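Local coordinates for NikO protein (Streptomyces tendae, PDB 4FQD), which acts as an enolpyruvyl transferase essential in nikkomycin biosynthesis and, like its MurA relatives, probably transfers enolpyruvyl from phosphoenolpyruvate to a substrate hydroxyl, at residues A[364-369]-A[384-389]; A[327-332]-A[352-357]; A[152-157]-A[164-169]; A[260-265]-A[291-296]; A[17-22]-A[449-454]. The protein carries 4 engineered substitutions. All coordinates share one frame; numbering follows the deposited sequence.

Interaction 1. Residues A[364-369]-A[384-389]; sequences VWEHRF and VDDTVL
E366 and T387 have the nearest CA atoms across the contact, 6.4 Å apart, where the irregular run 364-369 passes a tight chain reversal in 384-389. That reversal is a type II' turn from D385 to V388, with D386 and T387 at its corners, closed by backbone bonds in both directions between D385 and V388. The aromatic side chain of F369 carries the apolar part of the contact. L389 CB sits almost on the ring normal, 3.5 Å from the F369 centroid and only 8° off it, a CH-pi contact over the centre of one face. At the ring edge, near its plane, T387 O lies 3.5 Å from F369 CE2, while V384 CG2 touches F369 CB at 4.2 Å. The turn is the tip of a two-residue beta hairpin formed by strands 382-385 and 388-393, the latter paired with strand 356-362; D385 there also bonds to K184 and N183 of the second subunit. An alanine in place of F369 is likely to open a gap beside L389 CB and strip the turn of its aromatic packing. Beside the turn, E366 sets its carboxylate across that of D386, CG lying anti to the backbone N (chi1 -167°). E366 OE2 and D386 OD1 come within 2.9 Å, planes 43° apart, a meeting of two acceptors that is doubtful because E366 is poorly ordered.

Interaction 2. Residues A[327-332]-A[352-357]; sequences LRPVEF and AYAEGP
L327 and A354 meet at a single backbone bridge, their CA atoms 4.0 Å apart, and the side chains pack around it. L327 CB rests 3.9 Å from A354 CB; because L327 CG is anti to its carbonyl carbon (chi1 -65°), the isobutyl end continues past this point instead of pressing on A354. The methyl group in turn lies against the peptide between R328 and P329, with A354 CB 3.6 Å from R328 C. P329 makes the second side-chain contact. Its ring lies along the backbone of 355-357: P329 CD approaches E355 O at 3.4 Å and P329 CB approaches P357 O at 3.2 Å. G356 suits this proline, since any CB there would run into P329 CG, and its positive phi (139°) independently calls for glycine. Two backbone bonds fasten the bridge, L327 N to Y353 O at 3.1 Å and E355 N to L327 O at 3.0 Å, and A354 CA adds a CH contact to L327 O. The Y353 side chain turns off to pack on L323, P397 and A421, while V330 faces helix 298-307. The two segments lead into the parallel strands 331-334 and 356-362, so the contact fastens the entrances of both strands in a beta-alpha-beta unit whose connecting helix is 344-351.

Interaction 3. Residues A[152-157]-A[164-169]; sequences GVTTRL and DLTAQR
T166 reaches back to T154 because its OG1 occupies the rotamer between the backbone N and the carbonyl carbon (chi1 46°), which sets the hydroxyl over the neighbouring strand. From there T166 OG1 donates to T154 O at 3.2 Å, arriving from well above the carbonyl plane, while T166 N reaches the same oxygen at 2.8 Å within that plane; one acceptor is thus gripped by two donors of a single residue. R156 uses the same kind of first torsion (chi1 68°) and then bends at chi2, laying its chain across D164. R156 NE forms a long, weak salt bridge to D164 OD2 at 3.4 Å, the guanidinium and carboxylate planes standing 81° apart, and R156 is poorly ordered. The firmer partner of this carboxylate is R123, which holds D164 OD1, so the two oxygens of the aspartate have different arginine partners. The backbones form an antiparallel hairpin in which T154 with T166 and R156 with D164 are the hydrogen-bonded pairs; T154 N to T166 O, at 2.7 Å, is nearly straight. On the opposite face, T155 CG2 and L165 CD2 lie side by side at 3.6 Å; V153, just before the strand, adds its methyls, V153 CG1 to L165 CB at 4.0 Å and V153 CG2 to A167 CB at 3.9 Å. These apolar groups pack against helix 142-149, where L145 and M148 meet L165 and M148 also meets V153, with V116 of helix 112-118 beside V153 and A167. Strand 121-124 flanks 163-166 on its other edge, leaving 154-157 outermost in the three-stranded sheet.

Interaction 4. Residues A[260-265]-A[291-296]; sequences TLIPDL and DRAVHA
I262 reaches from the loop 260-265, which links strand 257-260 to helix 265-278, across to helix 290-296, and with CG1 anti to the backbone N (chi1 -175°) its chain can be followed atom by atom. I262 CB meets the end of R292, lying 3.8 Å from R292 NH1 and about equally near NH2. The next atom, I262 CG1, moves on to the helix backbone and the neighbouring methyl, 4.0 Å from A293 CB. At the tip, I262 CD1 settles against the peptide joining R292 and A293, 3.6 Å from A293 N, and also lies 4.1 Å above one face of the R292 guanidinium, toward its rim. R292 makes this possible by bending at chi3, which folds the guanidinium back over the isoleucine. P263 and L265, further along the chain, close on A293: P263 CB stands 4.2 Å from A293 CB, and L265 CD2 comes to 3.7 Å from the same methyl. L265 CD2 also reaches A296 CB, on the next turn of the helix. The loop itself ends at D264, the N-cap of helix 265-278, whose OD1 takes the backbone N of E267. The two alanines present little bulk, so loop and helix approach closely through carbon contacts. The contact therefore depends on shape and apolar burial, the arginine contributing a flat surface while its charge is paired outside the two segments, with D223 of helix 219-231, which itself lies against I262.

Interaction 5. Residues A[17-22]-A[449-454]; sequences EIHGGN and GADIRH
H19, D451, R453 and E17 share one face of an antiparallel strand pair, and their flat groups are set against each other around the arginine. The H19 ring crosses the R453 side chain at about a right angle, its CE1 standing 3.3 Å above the centre of the guanidinium plane; ring and guanidinium are inclined by 40°, so this is no parallel stack. D451 approaches the same group at its edge. R453 NE donates to D451 OD1 at 3.2 Å in the guanidinium plane, meeting the syn side of that oxygen, and R453 NH2 adds a weak bond to D451 OD2. The aspartate faces the arginine from its own strand because CG is anti to the backbone N (chi1 -170°), and this also brings D451 OD2 to 3.2 Å from H19 CB. An alanine in place of D451 would probably leave R453 NE and NH2 without their carboxylate and the guanidinium held mainly by E17 and the H19 packing. From another direction, E17 OE2 forms a longer salt bridge with R453 NH1 at 3.5 Å, while E17 OE1 pairs with R425. Backbone bonds in both directions tie E17 to R453, the one from E17 N to R453 O measuring 2.8 Å. A water joins H19 O, N22 ND2 and D451 N where the strands part. On the other face I18 CG1 and I452 CG2 touch at 4.3 Å, packed against L416 of helix 409-419 and, for I452, V442 and V446 of helix 441-447; strand 14-19 runs between 425-429 and the outermost strand, 451-456.

Overall arrangement
From the N terminus, 17-22 opens a loop that closes only at 449-454, so interaction 5 joins both chain ends in one sheet and encloses the others. Inside it these follow in series, none crossing: interaction 3 closes a short hairpin, interaction 4 spans helix 265-278 and strand 283-286, interaction 2 closes a beta-alpha-beta unit, and interaction 1 sets a loop on the next hairpin. Interactions 1 and 2 reach the same sheet, their nearest atoms about 7 Å apart, and both touch the second subunit. Interactions 3 and 5 lie on opposite sides of the chain's centre. Together the contacts tie sheets and helices of the inverse beta/alpha barrel fold of the EPSP synthase family.

Interaction 1. Residues A[364-369]-A[384-389]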
# COMPACT_ATOMS: atom_id res chain seq x y z
N VAL A 364 2.45 6.88 8.34
CA VAL A 364 2.91 7.26 9.67
C VAL A 364 3.08 8.78 9.76
O VAL A 364 2.29 9.46 10.41
CB VAL A 364 4.24 6.58 10.04
CG1 VAL A 364 4.69 7.01 11.43
CG2 VAL A 364 4.10 5.06 9.97
N TRP A 365 4.11 9.30 9.11
CA TRP A 365 4.40 10.73 9.14
C TRP A 365 3.96 11.44 7.87
O TRP A 365 4.71 11.50 6.89
CB TRP A 365 5.88 10.99 9.40
CG TRP A 365 6.31 10.63 10.78
CD1 TRP A 365 7.13 9.60 11.15
CD2 TRP A 365 5.92 11.28 12.00
NE1 TRP A 365 7.29 9.58 12.51
CE2 TRP A 365 6.56 10.60 13.06
CE3 TRP A 365 5.11 12.38 12.29
CZ2 TRP A 365 6.40 10.98 14.39
CZ3 TRP A 365 4.95 12.75 13.62
CH2 TRP A 365 5.60 12.06 14.65
N GLU A 366 2.74 11.96 7.90
CA GLU A 366 2.19 12.72 6.78
C GLU A 366 3.11 13.84 6.34
O GLU A 366 3.78 14.47 7.17
CB GLU A 366 0.85 13.31 7.20
CG GLU A 366 0.03 13.84 6.05
CD GLU A 366 -0.44 12.75 5.10
OE1 GLU A 366 -0.59 11.59 5.52
OE2 GLU A 366 -0.65 13.09 3.92
N HIS A 367 3.16 14.09 5.03
CA HIS A 367 3.94 15.19 4.47
C HIS A 367 5.44 15.09 4.76
O HIS A 367 6.01 15.99 5.38
CB HIS A 367 3.42 16.54 4.96
CG HIS A 367 2.15 16.98 4.31
ND1 HIS A 367 0.94 17.01 4.97
CD2 HIS A 367 1.89 17.39 3.04
CE1 HIS A 367 -0.00 17.42 4.14
NE2 HIS A 367 0.55 17.66 2.97
N ARG A 368 6.07 14.01 4.31
CA ARG A 368 7.53 13.93 4.36
C ARG A 368 8.11 13.43 3.04
O ARG A 368 9.05 12.63 3.01
CB ARG A 368 8.02 13.10 5.56
CG ARG A 368 7.64 11.63 5.53
CD ARG A 368 8.33 10.89 6.67
NE ARG A 368 9.78 10.89 6.54
CZ ARG A 368 10.61 10.33 7.42
NH1 ARG A 368 10.12 9.72 8.49
NH2 ARG A 368 11.92 10.37 7.23
N PHE A 369 7.53 13.91 1.95
CA PHE A 369 8.07 13.67 0.62
C PHE A 369 8.75 14.94 0.13
O PHE A 369 8.74 15.25 -1.06
CB PHE A 369 6.96 13.26 -0.34
CG PHE A 369 6.36 11.91 -0.04
CD1 PHE A 369 7.17 10.85 0.34
CD2 PHE A 369 5.00 11.71 -0.14
CE1 PHE A 369 6.62 9.61 0.62
CE2 PHE A 369 4.44 10.47 0.14
CZ PHE A 369 5.26 9.42 0.52
N VAL A 384 3.66 13.40 -6.56
CA VAL A 384 3.19 13.40 -5.18
C VAL A 384 1.74 13.84 -5.07
O VAL A 384 1.37 14.92 -5.54
CB VAL A 384 4.07 14.31 -4.29
CG1 VAL A 384 3.45 14.46 -2.91
CG2 VAL A 384 5.48 13.76 -4.19
N ASP A 385 0.92 13.01 -4.44
CA ASP A 385 -0.46 13.37 -4.12
C ASP A 385 -0.79 12.93 -2.70
O ASP A 385 -1.01 11.74 -2.44
CB ASP A 385 -1.44 12.74 -5.12
CG ASP A 385 -2.82 13.37 -5.06
OD1 ASP A 385 -3.10 14.13 -4.10
OD2 ASP A 385 -3.65 13.10 -5.96
N ASP A 386 -0.80 13.89 -1.78
CA ASP A 386 -1.13 13.64 -0.37
C ASP A 386 -0.17 12.63 0.28
O ASP A 386 0.99 12.95 0.55
CB ASP A 386 -2.58 13.18 -0.23
CG ASP A 386 -3.08 13.24 1.21
OD1 ASP A 386 -2.56 14.07 1.98
OD2 ASP A 386 -3.98 12.45 1.55
N THR A 387 -0.66 11.42 0.51
CA THR A 387 0.11 10.40 1.22
C THR A 387 0.88 9.50 0.27
O THR A 387 1.58 8.58 0.70
CB THR A 387 -0.81 9.48 2.05
OG1 THR A 387 -1.47 8.56 1.18
CG2 THR A 387 -1.84 10.28 2.80
N VAL A 388 0.74 9.75 -1.03
CA VAL A 388 1.31 8.85 -2.03
C VAL A 388 2.43 9.49 -2.84
O VAL A 388 2.31 10.61 -3.32
CB VAL A 388 0.21 8.33 -2.99
CG1 VAL A 388 0.82 7.49 -4.11
CG2 VAL A 388 -0.82 7.53 -2.22
N LEU A 389 3.53 8.75 -2.98
CA LEU A 389 4.63 9.15 -3.84
C LEU A 389 4.86 8.09 -4.91
O LEU A 389 4.92 6.89 -4.60
CB LEU A 389 5.91 9.37 -3.03
CG LEU A 389 7.22 9.41 -3.81
CD1 LEU A 389 7.26 10.60 -4.76
CD2 LEU A 389 8.41 9.44 -2.86

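Interaction 2. Residues A[327-332]-A[352-357]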
# COMPACT_ATOMS: atom_id res chain seq x y z
N LEU A 327 16.55 -2.86 -11.65
CA LEU A 327 15.74 -3.41 -10.57
C LEU A 327 14.28 -3.57 -10.99
O LEU A 327 13.88 -3.17 -12.08
CB LEU A 327 15.83 -2.52 -9.33
CG LEU A 327 17.20 -2.42 -8.66
CD1 LEU A 327 17.15 -1.48 -7.47
CD2 LEU A 327 17.69 -3.80 -8.24
N ARG A 328 13.49 -4.17 -10.10
CA ARG A 328 12.06 -4.32 -10.33
C ARG A 328 11.27 -3.36 -9.45
O ARG A 328 11.62 -3.16 -8.28
CB ARG A 328 11.62 -5.76 -10.08
CG ARG A 328 11.92 -6.71 -11.23
CD ARG A 328 12.81 -7.86 -10.78
NE ARG A 328 12.30 -8.51 -9.58
CZ ARG A 328 12.89 -9.54 -8.99
NH1 ARG A 328 12.36 -10.07 -7.89
NH2 ARG A 328 14.01 -10.05 -9.49
N PRO A 329 10.20 -2.77 -10.00
CA PRO A 329 9.38 -1.81 -9.25
C PRO A 329 8.53 -2.49 -8.19
O PRO A 329 8.20 -3.68 -8.31
CB PRO A 329 8.48 -1.21 -10.33
CG PRO A 329 8.37 -2.29 -11.35
CD PRO A 329 9.70 -2.97 -11.37
N VAL A 330 8.18 -1.75 -7.14
CA VAL A 330 7.36 -2.27 -6.06
C VAL A 330 6.33 -1.25 -5.61
O VAL A 330 6.53 -0.04 -5.77
CB VAL A 330 8.22 -2.66 -4.83
CG1 VAL A 330 9.02 -3.92 -5.11
CG2 VAL A 330 9.13 -1.51 -4.44
N GLU A 331 5.22 -1.73 -5.05
CA GLU A 331 4.27 -0.86 -4.38
C GLU A 331 4.12 -1.32 -2.93
O GLU A 331 3.99 -2.51 -2.66
CB GLU A 331 2.92 -0.80 -5.11
CG GLU A 331 2.02 -2.02 -4.95
CD GLU A 331 1.11 -1.93 -3.73
OE1 GLU A 331 0.39 -2.91 -3.46
OE2 GLU A 331 1.11 -0.88 -3.05
N PHE A 332 4.18 -0.37 -2.00
CA PHE A 332 4.11 -0.70 -0.59
C PHE A 332 3.66 0.48 0.25
O PHE A 332 3.51 1.60 -0.25
CB PHE A 332 5.47 -1.20 -0.09
CG PHE A 332 6.54 -0.14 -0.11
CD1 PHE A 332 7.28 0.10 -1.25
CD2 PHE A 332 6.81 0.61 1.03
CE1 PHE A 332 8.27 1.06 -1.27
CE2 PHE A 332 7.80 1.58 1.02
CZ PHE A 332 8.53 1.81 -0.14
N ALA A 352 14.18 4.55 -8.76
CA ALA A 352 14.59 5.29 -9.95
C ALA A 352 15.42 4.42 -10.88
O ALA A 352 15.59 4.74 -12.06
CB ALA A 352 15.35 6.55 -9.56
N TYR A 353 15.94 3.32 -10.35
CA TYR A 353 16.75 2.39 -11.12
C TYR A 353 15.95 1.14 -11.49
O TYR A 353 16.47 0.23 -12.14
CB TYR A 353 18.01 2.00 -10.35
CG TYR A 353 19.00 3.13 -10.19
CD1 TYR A 353 18.82 4.12 -9.24
CD2 TYR A 353 20.13 3.21 -11.00
CE1 TYR A 353 19.72 5.16 -9.09
CE2 TYR A 353 21.04 4.24 -10.87
CZ TYR A 353 20.83 5.21 -9.91
OH TYR A 353 21.74 6.23 -9.77
N ALA A 354 14.69 1.11 -11.08
CA ALA A 354 13.81 -0.01 -11.41
C ALA A 354 13.09 0.26 -12.72
O ALA A 354 12.87 1.41 -13.09
CB ALA A 354 12.81 -0.24 -10.29
N GLU A 355 12.72 -0.81 -13.42
CA GLU A 355 12.00 -0.68 -14.68
C GLU A 355 10.49 -0.72 -14.49
O GLU A 355 9.88 -1.79 -14.55
CB GLU A 355 12.45 -1.75 -15.68
CG GLU A 355 13.84 -1.50 -16.24
CD GLU A 355 14.20 -2.46 -17.36
OE1 GLU A 355 13.51 -3.49 -17.50
OE2 GLU A 355 15.16 -2.17 -18.10
N GLY A 356 9.90 0.44 -14.24
CA GLY A 356 8.48 0.54 -14.00
C GLY A 356 8.16 1.52 -12.89
O GLY A 356 9.07 2.14 -12.33
N PRO A 357 6.87 1.67 -12.57
CA PRO A 357 6.42 2.61 -11.54
C PRO A 357 6.56 2.04 -10.13
O PRO A 357 6.12 0.92 -9.87
CB PRO A 357 4.93 2.79 -11.86
CG PRO A 357 4.68 2.05 -13.15
CD PRO A 357 5.74 1.01 -13.24

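Interaction 3. Residues A[152-157]-A[164-169]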
# COMPACT_ATOMS: atom_id res chain seq x y z
N GLY A 152 -2.74 9.24 36.06
CA GLY A 152 -3.08 10.20 37.10
C GLY A 152 -2.34 11.53 37.02
O GLY A 152 -2.49 12.37 37.90
N VAL A 153 -1.55 11.71 35.97
CA VAL A 153 -0.79 12.95 35.79
C VAL A 153 -1.69 14.09 35.32
O VAL A 153 -2.44 13.95 34.35
CB VAL A 153 0.37 12.77 34.79
CG1 VAL A 153 1.05 14.10 34.52
CG2 VAL A 153 1.37 11.75 35.33
N THR A 154 -1.63 15.22 36.03
CA THR A 154 -2.43 16.39 35.70
C THR A 154 -1.60 17.40 34.91
O THR A 154 -0.43 17.62 35.21
CB THR A 154 -3.01 17.05 36.97
OG1 THR A 154 -3.78 16.10 37.70
CG2 THR A 154 -3.89 18.24 36.61
N THR A 155 -2.22 18.01 33.91
CA THR A 155 -1.53 19.00 33.08
C THR A 155 -2.18 20.37 33.17
O THR A 155 -3.39 20.49 33.32
CB THR A 155 -1.52 18.58 31.60
OG1 THR A 155 -2.85 18.66 31.06
CG2 THR A 155 -1.01 17.16 31.44
N ARG A 156 -1.36 21.41 33.06
CA ARG A 156 -1.86 22.77 32.93
C ARG A 156 -0.97 23.56 31.97
O ARG A 156 0.23 23.31 31.88
CB ARG A 156 -1.96 23.46 34.28
CG ARG A 156 -0.63 23.75 34.92
CD ARG A 156 -0.71 25.01 35.76
NE ARG A 156 0.47 25.17 36.58
CZ ARG A 156 0.58 24.71 37.82
NH1 ARG A 156 1.70 24.90 38.50
NH2 ARG A 156 -0.43 24.06 38.37
N LEU A 157 -1.57 24.51 31.27
CA LEU A 157 -0.88 25.18 30.17
C LEU A 157 -0.23 26.51 30.56
O LEU A 157 -0.75 27.26 31.39
CB LEU A 157 -1.83 25.40 28.99
CG LEU A 157 -1.93 24.29 27.95
CD1 LEU A 157 -2.56 23.03 28.54
CD2 LEU A 157 -2.71 24.77 26.74
N ASP A 164 2.88 22.22 32.45
CA ASP A 164 3.34 21.80 33.76
C ASP A 164 2.66 20.50 34.17
O ASP A 164 1.43 20.43 34.25
CB ASP A 164 3.07 22.88 34.80
CG ASP A 164 3.94 24.11 34.61
OD1 ASP A 164 5.11 23.95 34.21
OD2 ASP A 164 3.45 25.23 34.86
N LEU A 165 3.46 19.47 34.43
CA LEU A 165 2.91 18.17 34.83
C LEU A 165 2.93 18.01 36.34
O LEU A 165 3.89 18.40 37.00
CB LEU A 165 3.69 17.03 34.17
CG LEU A 165 3.86 17.06 32.65
CD1 LEU A 165 4.33 15.71 32.14
CD2 LEU A 165 2.57 17.48 31.95
N THR A 166 1.86 17.45 36.89
CA THR A 166 1.76 17.19 38.32
C THR A 166 1.17 15.81 38.60
O THR A 166 0.27 15.36 37.89
CB THR A 166 0.90 18.26 39.04
OG1 THR A 166 -0.30 18.48 38.30
CG2 THR A 166 1.66 19.57 39.16
N ALA A 167 1.69 15.15 39.63
CA ALA A 167 1.21 13.82 39.99
C ALA A 167 1.56 13.48 41.44
O ALA A 167 2.70 13.15 41.75
CB ALA A 167 1.79 12.77 39.06
N GLN A 168 0.56 13.57 42.32
CA GLN A 168 0.75 13.20 43.72
C GLN A 168 0.96 11.70 43.86
O GLN A 168 1.79 11.24 44.65
CB GLN A 168 -0.44 13.65 44.57
CG GLN A 168 -0.23 14.99 45.25
CD GLN A 168 1.00 14.99 46.14
OE1 GLN A 168 2.04 15.54 45.77
NE2 GLN A 168 0.90 14.37 47.31
N ARG A 169 0.19 10.93 43.09
CA ARG A 169 0.33 9.48 43.08
C ARG A 169 0.00 8.92 41.70
O ARG A 169 -0.94 9.36 41.04
CB ARG A 169 -0.56 8.84 44.14
CG ARG A 169 -2.05 9.07 43.93
CD ARG A 169 -2.88 8.13 44.78
NE ARG A 169 -4.30 8.24 44.46
CZ ARG A 169 -5.12 7.21 44.28
NH1 ARG A 169 -4.66 5.97 44.40
NH2 ARG A 169 -6.40 7.41 44.00

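Interaction 4. Residues A[260-265]-A[291-296]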
# COMPACT_ATOMS: atom_id res chain seq x y z
N THR A 260 24.43 -3.62 24.81
CA THR A 260 25.03 -3.26 23.54
C THR A 260 23.94 -2.93 22.52
O THR A 260 23.16 -3.80 22.14
CB THR A 260 25.90 -4.40 22.99
OG1 THR A 260 26.90 -4.75 23.96
CG2 THR A 260 26.59 -3.97 21.70
N LEU A 261 23.90 -1.67 22.09
CA LEU A 261 22.85 -1.21 21.18
C LEU A 261 22.83 -1.96 19.86
O LEU A 261 23.87 -2.33 19.31
CB LEU A 261 23.00 0.29 20.91
CG LEU A 261 22.66 1.24 22.05
CD1 LEU A 261 22.76 2.69 21.58
CD2 LEU A 261 21.28 0.95 22.62
N ILE A 262 21.62 -2.18 19.35
CA ILE A 262 21.43 -2.73 18.02
C ILE A 262 21.93 -1.69 17.01
O ILE A 262 21.73 -0.49 17.21
CB ILE A 262 19.94 -3.08 17.78
CG1 ILE A 262 19.73 -3.76 16.43
CG2 ILE A 262 19.05 -1.85 17.90
CD1 ILE A 262 18.32 -4.27 16.22
N PRO A 263 22.62 -2.15 15.95
CA PRO A 263 23.08 -1.23 14.90
C PRO A 263 21.94 -0.39 14.34
O PRO A 263 20.82 -0.88 14.23
CB PRO A 263 23.62 -2.18 13.83
CG PRO A 263 24.10 -3.36 14.60
CD PRO A 263 23.13 -3.51 15.75
N ASP A 264 22.23 0.87 14.01
CA ASP A 264 21.22 1.80 13.54
C ASP A 264 20.51 1.26 12.30
O ASP A 264 21.14 1.02 11.27
CB ASP A 264 21.83 3.17 13.24
CG ASP A 264 20.79 4.26 13.09
OD1 ASP A 264 20.19 4.37 12.01
OD2 ASP A 264 20.58 5.02 14.06
N LEU A 265 19.20 1.07 12.42
CA LEU A 265 18.40 0.44 11.37
C LEU A 265 18.42 1.22 10.07
O LEU A 265 18.60 0.65 8.99
CB LEU A 265 16.96 0.25 11.85
CG LEU A 265 16.78 -0.49 13.18
CD1 LEU A 265 15.30 -0.69 13.48
CD2 LEU A 265 17.51 -1.81 13.16
N ASP A 291 22.71 -8.67 12.49
CA ASP A 291 21.70 -9.64 12.07
C ASP A 291 20.36 -9.33 12.73
O ASP A 291 19.30 -9.54 12.13
CB ASP A 291 22.14 -11.07 12.40
CG ASP A 291 22.67 -11.21 13.81
OD1 ASP A 291 22.51 -10.26 14.62
OD2 ASP A 291 23.25 -12.28 14.13
N ARG A 292 20.41 -8.83 13.96
CA ARG A 292 19.20 -8.40 14.66
C ARG A 292 18.60 -7.19 13.96
O ARG A 292 17.38 -7.06 13.86
CB ARG A 292 19.52 -8.05 16.12
CG ARG A 292 19.68 -9.26 17.01
CD ARG A 292 20.07 -8.86 18.43
NE ARG A 292 19.13 -7.90 19.00
CZ ARG A 292 19.49 -6.71 19.49
NH1 ARG A 292 20.76 -6.34 19.47
NH2 ARG A 292 18.57 -5.90 19.99
N ALA A 293 19.46 -6.29 13.49
CA ALA A 293 19.02 -5.11 12.75
C ALA A 293 18.35 -5.53 11.45
O ALA A 293 17.32 -4.97 11.07
CB ALA A 293 20.20 -4.19 12.47
N VAL A 294 18.94 -6.51 10.77
CA VAL A 294 18.40 -7.02 9.52
C VAL A 294 17.02 -7.64 9.73
O VAL A 294 16.09 -7.36 8.97
CB VAL A 294 19.34 -8.07 8.89
CG1 VAL A 294 18.62 -8.87 7.81
CG2 VAL A 294 20.57 -7.39 8.32
N HIS A 295 16.90 -8.48 10.75
CA HIS A 295 15.63 -9.13 11.06
C HIS A 295 14.55 -8.12 11.40
O HIS A 295 13.37 -8.31 11.09
CB HIS A 295 15.79 -10.13 12.20
CG HIS A 295 14.51 -10.77 12.63
ND1 HIS A 295 13.80 -10.35 13.74
CD2 HIS A 295 13.80 -11.79 12.09
CE1 HIS A 295 12.71 -11.09 13.86
NE2 HIS A 295 12.69 -11.97 12.88
N ALA A 296 14.95 -7.03 12.05
CA ALA A 296 14.03 -5.94 12.38
C ALA A 296 13.62 -5.21 11.11
O ALA A 296 12.51 -4.67 11.02
CB ALA A 296 14.68 -4.98 13.35

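Interaction 5. Residues A[17-22]-A[449-454]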
# COMPACT_ATOMS: atom_id res chain seq x y z
N GLU A 17 29.76 20.68 -1.49
CA GLU A 17 30.08 20.67 -2.91
C GLU A 17 30.37 19.24 -3.36
O GLU A 17 31.41 18.67 -3.04
CB GLU A 17 31.28 21.58 -3.19
CG GLU A 17 31.59 21.77 -4.67
CD GLU A 17 32.69 22.79 -4.91
OE1 GLU A 17 32.46 23.98 -4.63
OE2 GLU A 17 33.78 22.39 -5.37
N ILE A 18 29.43 18.67 -4.11
CA ILE A 18 29.50 17.27 -4.50
C ILE A 18 29.95 17.08 -5.95
O ILE A 18 29.38 17.66 -6.87
CB ILE A 18 28.15 16.55 -4.30
CG1 ILE A 18 27.67 16.71 -2.85
CG2 ILE A 18 28.26 15.08 -4.68
CD1 ILE A 18 26.45 17.59 -2.70
N HIS A 19 30.99 16.27 -6.13
CA HIS A 19 31.42 15.87 -7.47
C HIS A 19 31.22 14.37 -7.64
O HIS A 19 32.11 13.57 -7.33
CB HIS A 19 32.89 16.22 -7.69
CG HIS A 19 33.16 17.70 -7.69
ND1 HIS A 19 33.55 18.38 -6.56
CD2 HIS A 19 33.10 18.61 -8.68
CE1 HIS A 19 33.72 19.66 -6.85
NE2 HIS A 19 33.45 19.83 -8.14
N GLY A 20 30.04 13.98 -8.12
CA GLY A 20 29.70 12.58 -8.27
C GLY A 20 30.28 11.96 -9.53
O GLY A 20 30.94 12.64 -10.32
N GLY A 21 30.03 10.67 -9.72
CA GLY A 21 30.54 9.95 -10.87
C GLY A 21 31.66 9.01 -10.48
O GLY A 21 32.14 8.23 -11.30
N ASN A 22 32.08 9.08 -9.22
CA ASN A 22 33.14 8.21 -8.72
C ASN A 22 32.57 6.99 -8.00
O ASN A 22 31.61 7.10 -7.24
CB ASN A 22 34.07 8.99 -7.79
CG ASN A 22 34.71 10.18 -8.47
OD1 ASN A 22 35.65 10.03 -9.26
ND2 ASN A 22 34.22 11.38 -8.17
N GLY A 449 35.74 7.06 -1.15
CA GLY A 449 36.19 7.58 -2.43
C GLY A 449 35.34 8.72 -2.96
O GLY A 449 35.59 9.24 -4.05
N ALA A 450 34.32 9.10 -2.19
CA ALA A 450 33.43 10.18 -2.60
C ALA A 450 34.13 11.53 -2.58
O ALA A 450 34.96 11.80 -1.71
CB ALA A 450 32.19 10.21 -1.71
N ASP A 451 33.79 12.38 -3.54
CA ASP A 451 34.36 13.72 -3.61
C ASP A 451 33.38 14.75 -3.08
O ASP A 451 32.64 15.37 -3.84
CB ASP A 451 34.77 14.06 -5.05
CG ASP A 451 35.58 15.34 -5.14
OD1 ASP A 451 36.07 15.81 -4.10
OD2 ASP A 451 35.74 15.86 -6.26
N ILE A 452 33.37 14.92 -1.76
CA ILE A 452 32.49 15.88 -1.11
C ILE A 452 33.32 16.93 -0.37
O ILE A 452 34.20 16.59 0.42
CB ILE A 452 31.54 15.19 -0.11
CG1 ILE A 452 30.89 13.97 -0.76
CG2 ILE A 452 30.49 16.17 0.39
CD1 ILE A 452 30.01 13.17 0.18
N ARG A 453 33.03 18.20 -0.63
CA ARG A 453 33.81 19.29 -0.06
C ARG A 453 32.93 20.25 0.75
O ARG A 453 31.78 20.50 0.39
CB ARG A 453 34.53 20.05 -1.17
CG ARG A 453 35.30 19.15 -2.12
CD ARG A 453 35.78 19.90 -3.35
NE ARG A 453 36.33 19.00 -4.35
CZ ARG A 453 36.80 19.39 -5.53
NH1 ARG A 453 36.78 20.67 -5.87
NH2 ARG A 453 37.28 18.49 -6.38
N HIS A 454 33.48 20.78 1.83
CA HIS A 454 32.78 21.77 2.65
C HIS A 454 33.10 23.18 2.18
O HIS A 454 34.23 23.64 2.28
CB HIS A 454 33.15 21.61 4.12
CG HIS A 454 32.62 20.36 4.76
ND1 HIS A 454 31.40 20.31 5.40
CD2 HIS A 454 33.14 19.12 4.85
CE1 HIS A 454 31.19 19.09 5.86
NE2 HIS A 454 32.24 18.35 5.54
O HOH W 1 32.15 11.42 -6.03